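Local coordinates for oxalate oxidase 1 (Hordeum vulgare, PDB 1FI2), which oxidises oxalate with molecular oxygen to carbon dioxide and hydrogen peroxide at a manganese centre, releasing the peroxide in the plant apoplast, at residues 72-77 with 148-153. Numbering follows the deposited sequence.
Sequences VSMNRV and YMVVSF
N75 and V151 are the middle pair where two antiparallel strands of the cupin jellyroll, 73-79 and 147-153, run side by side. Their backbones are bonded both ways, V151 N reaching N75 O at 3.0 Å. The face carrying S73, N75, V77, M149, V151 and F153 is closely packed and turned to the barrel interior and the manganese site. N75, an oxalate-binding residue, has CG wedged between its own backbone N and carbonyl carbon (chi1 77°), which lays the amide between two partners: ND2 sits 3.2 Å from V151 CG2, while OD1 meets the F153 ring at CE1, 3.5 Å away. Amide and ring planes stand 71° apart, with N75 CG level with the ring at its edge. F153 also packs edge-to-face on the metal ligand H90. Further along, V77 CG2 presses on M149 CE at 3.5 Å. The other face carries M74, R76, V150 and S152; M74, V150 and S152 pack against a second subunit, and M74 CE comes tightly up to V150 CG1 at 3.3 Å. The solvent side is at Y148, the one partly exposed residue here, where a cation-pi stack takes over from aliphatic packing. R76, extended from CG to NE, lays its guanidinium flat over the tyrosine ring, planes 4° apart, while D78 takes NE in a salt bridge and L42 O accepts from NH1. A leucine replacing Y148 would probably leave the guanidinium without its flat cation-pi partner, freer to turn about the bonds to D78 and L42. Within the stack, R76 CZ lies 3.6 Å from Y148 CD1.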
loop_
_atom_site.group_PDB
_atom_site.type_symbol
_atom_site.label_atom_id
_atom_site.label_comp_id
_atom_site.label_asym_id
_atom_site.label_seq_id
_atom_site.Cartn_x
_atom_site.Cartn_y
_atom_site.Cartn_z
ATOM N N VAL A 72 13.721 1.803 -2.471
ATOM C CA VAL A 72 14.544 1.587 -3.646
ATOM C C VAL A 72 15.910 1.000 -3.276
ATOM O O VAL A 72 16.330 1.007 -2.122
ATOM C CB VAL A 72 14.833 2.872 -4.451
ATOM C CG1 VAL A 72 13.634 3.417 -5.211
ATOM C CG2 VAL A 72 15.392 3.948 -3.521
ATOM N N SER A 73 16.550 0.411 -4.282
ATOM C CA SER A 73 17.901 -0.123 -4.151
ATOM C C SER A 73 18.444 -0.444 -5.542
ATOM O O SER A 73 17.710 -0.340 -6.526
ATOM C CB SER A 73 17.952 -1.351 -3.251
ATOM O OG SER A 73 17.364 -2.475 -3.878
ATOM N N MET A 74 19.738 -0.743 -5.646
ATOM C CA MET A 74 20.355 -1.038 -6.928
ATOM C C MET A 74 21.322 -2.217 -6.827
ATOM O O MET A 74 21.611 -2.745 -5.758
ATOM C CB MET A 74 21.203 0.134 -7.437
ATOM C CG MET A 74 20.478 1.395 -7.845
ATOM S SD MET A 74 21.614 2.771 -8.093
ATOM C CE MET A 74 22.039 2.571 -9.806
ATOM N N ASN A 75 21.867 -2.595 -7.981
ATOM C CA ASN A 75 23.000 -3.515 -8.014
ATOM C C ASN A 75 23.674 -3.428 -9.382
ATOM O O ASN A 75 23.088 -2.919 -10.332
ATOM C CB ASN A 75 22.642 -4.928 -7.635
ATOM C CG ASN A 75 21.934 -5.852 -8.574
ATOM O OD1 ASN A 75 21.218 -6.758 -8.104
ATOM N ND2 ASN A 75 22.085 -5.716 -9.885
ATOM N N ARG A 76 24.907 -3.904 -9.436
ATOM C CA ARG A 76 25.670 -3.958 -10.679
ATOM C C ARG A 76 26.002 -5.414 -10.979
ATOM O O ARG A 76 26.181 -6.206 -10.048
ATOM C CB ARG A 76 26.947 -3.129 -10.544
ATOM C CG ARG A 76 27.973 -3.368 -11.638
ATOM C CD ARG A 76 29.217 -2.505 -11.437
ATOM N NE ARG A 76 30.193 -2.784 -12.484
ATOM C CZ ARG A 76 31.015 -1.918 -13.058
ATOM N NH1 ARG A 76 31.017 -0.640 -12.710
ATOM N NH2 ARG A 76 31.843 -2.338 -14.008
ATOM N N VAL A 77 25.906 -5.833 -12.242
ATOM C CA VAL A 77 26.280 -7.200 -12.602
ATOM C C VAL A 77 27.286 -7.153 -13.755
ATOM O O VAL A 77 27.045 -6.499 -14.769
ATOM C CB VAL A 77 25.105 -8.110 -12.991
ATOM C CG1 VAL A 77 25.572 -9.553 -13.145
ATOM C CG2 VAL A 77 23.966 -8.068 -11.977
ATOM N N TYR A 148 28.457 -5.354 -18.818
ATOM C CA TYR A 148 27.991 -4.977 -17.479
ATOM C C TYR A 148 26.703 -4.168 -17.570
ATOM O O TYR A 148 26.423 -3.506 -18.567
ATOM C CB TYR A 148 29.067 -4.307 -16.660
ATOM C CG TYR A 148 29.252 -2.820 -16.616
ATOM C CD1 TYR A 148 28.543 -2.030 -15.715
ATOM C CD2 TYR A 148 30.165 -2.179 -17.445
ATOM C CE1 TYR A 148 28.722 -0.658 -15.658
ATOM C CE2 TYR A 148 30.354 -0.809 -17.404
ATOM C CZ TYR A 148 29.631 -0.057 -16.505
ATOM O OH TYR A 148 29.812 1.309 -16.461
ATOM N N MET A 149 25.887 -4.307 -16.531
ATOM C CA MET A 149 24.622 -3.599 -16.424
ATOM C C MET A 149 24.438 -3.085 -14.998
ATOM O O MET A 149 25.058 -3.593 -14.062
ATOM C CB MET A 149 23.448 -4.521 -16.768
ATOM C CG MET A 149 23.341 -5.736 -15.868
ATOM S SD MET A 149 21.997 -6.854 -16.285
ATOM C CE MET A 149 21.910 -7.854 -14.795
ATOM N N VAL A 150 23.663 -2.026 -14.840
ATOM C CA VAL A 150 23.285 -1.483 -13.541
ATOM C C VAL A 150 21.756 -1.466 -13.488
ATOM O O VAL A 150 21.136 -0.964 -14.430
ATOM C CB VAL A 150 23.842 -0.074 -13.298
ATOM C CG1 VAL A 150 23.332 0.483 -11.974
ATOM C CG2 VAL A 150 25.367 -0.048 -13.304
ATOM N N VAL A 151 21.166 -2.064 -12.457
ATOM C CA VAL A 151 19.717 -2.130 -12.338
ATOM C C VAL A 151 19.230 -1.492 -11.038
ATOM O O VAL A 151 19.968 -1.382 -10.059
ATOM C CB VAL A 151 19.184 -3.573 -12.419
ATOM C CG1 VAL A 151 19.745 -4.349 -13.606
ATOM C CG2 VAL A 151 19.462 -4.342 -11.134
ATOM N N SER A 152 17.954 -1.125 -11.026
ATOM C CA SER A 152 17.304 -0.569 -9.852
ATOM C C SER A 152 16.093 -1.442 -9.523
ATOM O O SER A 152 15.584 -2.150 -10.389
ATOM C CB SER A 152 16.853 0.872 -10.057
ATOM O OG SER A 152 17.945 1.734 -10.312
ATOM N N PHE A 153 15.683 -1.405 -8.264
ATOM C CA PHE A 153 14.551 -2.182 -7.797
ATOM C C PHE A 153 13.598 -1.270 -7.021
ATOM O O PHE A 153 14.021 -0.284 -6.422
ATOM C CB PHE A 153 14.947 -3.315 -6.849
ATOM C CG PHE A 153 15.905 -4.319 -7.420
ATOM C CD1 PHE A 153 17.271 -4.136 -7.293
ATOM C CD2 PHE A 153 15.437 -5.442 -8.086
ATOM C CE1 PHE A 153 18.159 -5.052 -7.825
ATOM C CE2 PHE A 153 16.322 -6.360 -8.620
ATOM C CZ PHE A 153 17.682 -6.170 -8.485
#